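Local coordinates for oxygenase-reductase (Streptomyces fradiae, PDB 4OSP), which forms the C-terminal ketoreductase domain of a longer protein, binds NADP, and probably reduces the C-6 ketone of angucyclinones in urdamycin biosynthesis, at residues Ala19-Ser24 with Ala31-Leu36; Leu86-Gly91 with Leu143-Asp148. All blocks are in the same frame, centred on the assembly; numbering follows the deposited sequence.

Contact 1 (Ala19-Ser24 with Ala31-Leu36)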
loop_
_atom_site.group_PDB
_atom_site.type_symbol
_atom_site.label_atom_id
_atom_site.label_comp_id
_atom_site.label_asym_id
_atom_site.label_seq_id
_atom_site.Cartn_x
_atom_site.Cartn_y
_atom_site.Cartn_z
ATOM N N ALA B 19 -1.823 -12.587 28.630
ATOM C CA ALA B 19 -1.469 -11.473 27.769
ATOM C C ALA B 19 -0.700 -10.391 28.525
ATOM O O ALA B 19 -0.814 -10.265 29.743
ATOM C CB ALA B 19 -2.730 -10.891 27.133
ATOM N N LEU B 20 0.102 -9.628 27.789
ATOM C CA LEU B 20 0.716 -8.408 28.304
ATOM C C LEU B 20 0.333 -7.282 27.369
ATOM O O LEU B 20 0.470 -7.400 26.151
ATOM C CB LEU B 20 2.241 -8.540 28.319
ATOM C CG LEU B 20 3.052 -7.232 28.409
ATOM C CD1 LEU B 20 2.895 -6.570 29.760
ATOM C CD2 LEU B 20 4.525 -7.449 28.103
ATOM N N VAL B 21 -0.152 -6.188 27.935
ATOM C CA VAL B 21 -0.426 -4.996 27.154
ATOM C C VAL B 21 0.440 -3.898 27.742
ATOM O O VAL B 21 0.321 -3.594 28.912
ATOM C CB VAL B 21 -1.933 -4.636 27.221
ATOM C CG1 VAL B 21 -2.285 -3.525 26.253
ATOM C CG2 VAL B 21 -2.785 -5.867 26.924
ATOM N N THR B 22 1.357 -3.350 26.956
ATOM C CA THR B 22 2.227 -2.289 27.464
ATOM C C THR B 22 1.492 -0.966 27.480
ATOM O O THR B 22 0.568 -0.765 26.695
ATOM C CB THR B 22 3.555 -2.154 26.674
ATOM O OG1 THR B 22 3.289 -1.848 25.301
ATOM C CG2 THR B 22 4.369 -3.432 26.771
ATOM N N GLY B 23 1.889 -0.075 28.392
ATOM C CA GLY B 23 1.247 1.244 28.541
ATOM C C GLY B 23 -0.243 1.088 28.744
ATOM O O GLY B 23 -1.050 1.677 28.036
ATOM N N SER B 24 -0.590 0.300 29.745
ATOM C CA SER B 24 -1.894 -0.317 29.843
ATOM C C SER B 24 -2.779 0.315 30.946
ATOM O O SER B 24 -3.843 -0.228 31.304
ATOM C CB SER B 24 -1.678 -1.795 30.141
ATOM O OG SER B 24 -2.798 -2.543 29.771
ATOM N N ALA B 31 -8.295 -0.003 27.651
ATOM C CA ALA B 31 -9.472 -0.672 27.084
ATOM C C ALA B 31 -9.117 -2.031 26.476
ATOM O O ALA B 31 -9.920 -2.989 26.541
ATOM C CB ALA B 31 -10.144 0.214 26.051
ATOM N N THR B 32 -7.924 -2.114 25.885
ATOM C CA THR B 32 -7.437 -3.367 25.320
ATOM C C THR B 32 -7.275 -4.418 26.409
ATOM O O THR B 32 -7.775 -5.551 26.270
ATOM C CB THR B 32 -6.103 -3.183 24.566
ATOM O OG1 THR B 32 -6.289 -2.262 23.482
ATOM C CG2 THR B 32 -5.616 -4.517 24.014
ATOM N N ALA B 33 -6.595 -4.036 27.497
ATOM C CA ALA B 33 -6.438 -4.927 28.644
ATOM C C ALA B 33 -7.808 -5.396 29.160
ATOM O O ALA B 33 -8.013 -6.591 29.426
ATOM C CB ALA B 33 -5.628 -4.256 29.754
ATOM N N ILE B 34 -8.750 -4.463 29.260
ATOM C CA ILE B 34 -10.108 -4.790 29.701
ATOM C C ILE B 34 -10.824 -5.793 28.773
ATOM O O ILE B 34 -11.411 -6.779 29.243
ATOM C CB ILE B 34 -10.951 -3.505 29.924
ATOM C CG1 ILE B 34 -10.454 -2.763 31.178
ATOM C CG2 ILE B 34 -12.443 -3.827 30.022
ATOM C CD1 ILE B 34 -10.935 -1.323 31.301
ATOM N N ARG B 35 -10.761 -5.561 27.462
ATOM C CA ARG B 35 -11.465 -6.441 26.524
ATOM C C ARG B 35 -10.870 -7.861 26.493
ATOM O O ARG B 35 -11.611 -8.851 26.453
ATOM C CB ARG B 35 -11.544 -5.824 25.107
ATOM C CG ARG B 35 -12.251 -6.703 24.069
ATOM C CD ARG B 35 -13.716 -6.928 24.417
ATOM N NE ARG B 35 -14.319 -8.061 23.702
ATOM C CZ ARG B 35 -15.071 -7.937 22.609
ATOM N NH1 ARG B 35 -15.305 -6.736 22.089
ATOM N NH2 ARG B 35 -15.593 -9.009 22.034
ATOM N N LEU B 36 -9.540 -7.952 26.522
ATOM C CA LEU B 36 -8.859 -9.248 26.600
ATOM C C LEU B 36 -9.276 -10.046 27.838
ATOM O O LEU B 36 -9.664 -11.210 27.727
ATOM C CB LEU B 36 -7.333 -9.074 26.547
ATOM C CG LEU B 36 -6.766 -8.528 25.232
ATOM C CD1 LEU B 36 -5.260 -8.306 25.336
ATOM C CD2 LEU B 36 -7.106 -9.416 24.043
#
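The hydroxyl OG1 of T32, whose methyl faces V21, is hydrogen-bonded to the carbonyl oxygen of I28 one helical turn earlier. With OG1 held beside the backbone N (chi1 -61°), the polar end of T32 turns back along its own helix, and CG2 is left to meet the strand. CG2 of T32 lies 4.1 Å from CG1 of V21. The second branch of V21 works further along the helix: CG2 comes within 3.8 Å of L36 CD1 and also rests against the backbone at A33, 4.1 Å from its CA. With CG1 of V21 anti to the backbone N (chi1 -171°), CG1 is directed to T32, and CG2, beside the backbone N, to A33 and to L36 one turn beyond T32. CD1 of L36, the branch anti to CA, bridges the two strand residues, also touching CB of A19 at 4.0 Å. At the other end, S24 brings its hydroxyl to a methyl: OG is 3.3 Å from CB of A33, a close van der Waals contact in a buried setting. Strand 19-21 and helix 31-36 run nearly antiparallel, at 163°, with axes 8.9 Å apart. This is the start of a beta-alpha-beta unit of the Rossmann fold, and the turn between them carries the glycine-rich loop of the NADP site, to which G23 belongs. Strand 18-21 lies between strands 42-47 and 103-106 in the parallel sheet, while helix 27-38 has helix 231-242 beside it, touching A31, T32 and R35.

Contact 2 (Leu86-Gly91 with Leu143-Asp148)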
loop_
_atom_site.group_PDB
_atom_site.type_symbol
_atom_site.label_atom_id
_atom_site.label_comp_id
_atom_site.label_asym_id
_atom_site.label_seq_id
_atom_site.Cartn_x
_atom_site.Cartn_y
_atom_site.Cartn_z
ATOM N N LEU B 86 11.146 -9.433 34.366
ATOM C CA LEU B 86 11.296 -9.909 35.743
ATOM C C LEU B 86 9.935 -9.908 36.430
ATOM O O LEU B 86 9.492 -10.935 36.975
ATOM C CB LEU B 86 12.265 -9.013 36.507
ATOM C CG LEU B 86 12.899 -9.524 37.804
ATOM C CD1 LEU B 86 13.894 -10.651 37.529
ATOM C CD2 LEU B 86 13.591 -8.371 38.526
ATOM N N ALA B 87 9.260 -8.765 36.366
ATOM C CA ALA B 87 7.941 -8.607 36.973
ATOM C C ALA B 87 6.894 -9.456 36.248
ATOM O O ALA B 87 6.063 -10.114 36.881
ATOM C CB ALA B 87 7.541 -7.138 36.989
ATOM N N LEU B 88 6.967 -9.483 34.920
ATOM C CA LEU B 88 6.024 -10.266 34.135
ATOM C C LEU B 88 6.082 -11.748 34.515
ATOM O O LEU B 88 5.048 -12.380 34.753
ATOM C CB LEU B 88 6.276 -10.079 32.626
ATOM C CG LEU B 88 5.395 -10.901 31.685
ATOM C CD1 LEU B 88 3.969 -10.371 31.720
ATOM C CD2 LEU B 88 5.942 -10.893 30.264
ATOM N N GLU B 89 7.295 -12.284 34.581
ATOM C CA GLU B 89 7.506 -13.709 34.824
ATOM C C GLU B 89 7.129 -14.154 36.241
ATOM O O GLU B 89 6.500 -15.196 36.418
ATOM C CB GLU B 89 8.949 -14.098 34.500
ATOM C CG GLU B 89 9.251 -14.119 33.007
ATOM C CD GLU B 89 10.626 -14.682 32.677
ATOM O OE1 GLU B 89 11.451 -14.885 33.591
ATOM O OE2 GLU B 89 10.887 -14.924 31.495
ATOM N N ARG B 90 7.508 -13.366 37.244
ATOM C CA ARG B 90 7.061 -13.613 38.608
ATOM C C ARG B 90 5.525 -13.652 38.666
ATOM O O ARG B 90 4.944 -14.641 39.106
ATOM C CB ARG B 90 7.617 -12.558 39.558
ATOM C CG ARG B 90 7.458 -12.896 41.037
ATOM C CD ARG B 90 8.249 -11.940 41.920
ATOM N NE ARG B 90 7.641 -10.609 41.949
ATOM C CZ ARG B 90 8.009 -9.596 41.171
ATOM N NH1 ARG B 90 8.995 -9.742 40.300
ATOM N NH2 ARG B 90 7.391 -8.429 41.268
ATOM N N GLY B 91 4.879 -12.594 38.173
ATOM C CA GLY B 91 3.421 -12.502 38.187
ATOM C C GLY B 91 2.709 -13.646 37.480
ATOM O O GLY B 91 1.688 -14.148 37.965
ATOM N N LEU B 143 9.845 -13.722 22.760
ATOM C CA LEU B 143 9.902 -14.948 21.955
ATOM C C LEU B 143 10.215 -16.171 22.799
ATOM O O LEU B 143 9.814 -17.283 22.467
ATOM C CB LEU B 143 10.932 -14.840 20.827
ATOM C CG LEU B 143 10.755 -13.797 19.718
ATOM C CD1 LEU B 143 11.803 -14.058 18.649
ATOM C CD2 LEU B 143 9.365 -13.812 19.107
ATOM N N THR B 144 10.923 -15.963 23.898
ATOM C CA THR B 144 11.226 -17.049 24.818
ATOM C C THR B 144 9.995 -17.553 25.580
ATOM O O THR B 144 9.998 -18.671 26.090
ATOM C CB THR B 144 12.313 -16.649 25.834
ATOM O OG1 THR B 144 12.522 -17.733 26.741
ATOM C CG2 THR B 144 11.891 -15.435 26.636
ATOM N N LEU B 145 8.947 -16.732 25.651
ATOM C CA LEU B 145 7.766 -17.073 26.431
ATOM C C LEU B 145 6.549 -17.419 25.570
ATOM O O LEU B 145 5.687 -18.179 25.998
ATOM C CB LEU B 145 7.420 -15.943 27.401
ATOM C CG LEU B 145 8.550 -15.426 28.307
ATOM C CD1 LEU B 145 8.053 -14.279 29.180
ATOM C CD2 LEU B 145 9.125 -16.533 29.185
ATOM N N ILE B 146 6.481 -16.859 24.362
ATOM C CA ILE B 146 5.334 -17.089 23.481
ATOM C C ILE B 146 5.376 -18.480 22.860
ATOM O O ILE B 146 6.360 -18.844 22.224
ATOM C CB ILE B 146 5.223 -16.013 22.375
ATOM C CG1 ILE B 146 5.100 -14.611 23.010
ATOM C CG2 ILE B 146 4.054 -16.322 21.438
ATOM C CD1 ILE B 146 5.349 -13.475 22.051
ATOM N N PRO B 147 4.302 -19.268 23.062
ATOM C CA PRO B 147 4.199 -20.612 22.500
ATOM C C PRO B 147 3.885 -20.570 21.004
ATOM O O PRO B 147 3.440 -19.538 20.496
ATOM C CB PRO B 147 2.990 -21.200 23.242
ATOM C CG PRO B 147 2.136 -20.015 23.558
ATOM C CD PRO B 147 3.097 -18.892 23.837
ATOM N N ASP B 148 4.109 -21.682 20.308
ATOM C CA ASP B 148 3.547 -21.863 18.984
ATOM C C ASP B 148 2.052 -21.601 19.047
ATOM O O ASP B 148 1.408 -21.997 19.993
ATOM C CB ASP B 148 3.792 -23.292 18.493
ATOM C CG ASP B 148 5.213 -23.509 18.015
ATOM O OD1 ASP B 148 6.132 -22.790 18.486
ATOM O OD2 ASP B 148 5.407 -24.397 17.149
#
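The carboxylate of E89 meets the branched end of L145 through one oxygen, OE2, and neither of its faces is stacked by the leucine. CD2 of L145 approaches OE2 to 3.3 Å along a line tilted from the carboxylate plane, and CD1 of the same residue is 3.7 Å from that oxygen. The carboxylate is nearly flush with the aliphatic part of its own chain (chi3 -10°), which turns OE1 back toward CB and makes OE2 the outermost atom of an extended side chain. OE2 also forms a salt bridge with R141, outside the two segments near the end of helix 121-142, and this pairing with R141 probably helps to fix the rotation of the carboxylate beside the leucine methyls. The rest of the contact is apolar. CD1 of L145, the branch that continues the line from CA (chi2 178°), enters between two consecutive residues of the helix, 4.0 Å from CG of E89 and 4.1 Å from CD2 of L88. The L88 and L145 side chains come from opposing directions and pass alongside each other, touching through one methyl of each. L145 is buried here; its backbone is bonded to that of L101, and its side chain also touches T99. The arrangement thus joins helix 80-96 to the loop that leads from helix 121-142 into strand 151-155. It belongs to the outer part of the Rossmann fold of short-chain dehydrogenases/reductases, where helices flanking the parallel sheet are followed by loops returning the chain to the next strand.

How the contacts relate
Contact 1 and contact 2 follow one another along the chain, and their centres are 15 Å apart. They meet at strand 18-21: V21 faces helix 27-38 while L20 points the other way, and CB of L20 lies 4.2 Å from CD1 of L88, which places helix 27-38 of contact 1 and helix 80-96 of contact 2 against opposite faces of this strand. Contact 1 adjoins the cofactor site. It contains G23 of the NADP site, and the side chains of I28 and N107, also of that site, are about 4 Å from those of T32 and V21 respectively. Contact 2 is more remote, the side chain of L88 being about 11 Å from that of L75, another NADP-binding residue.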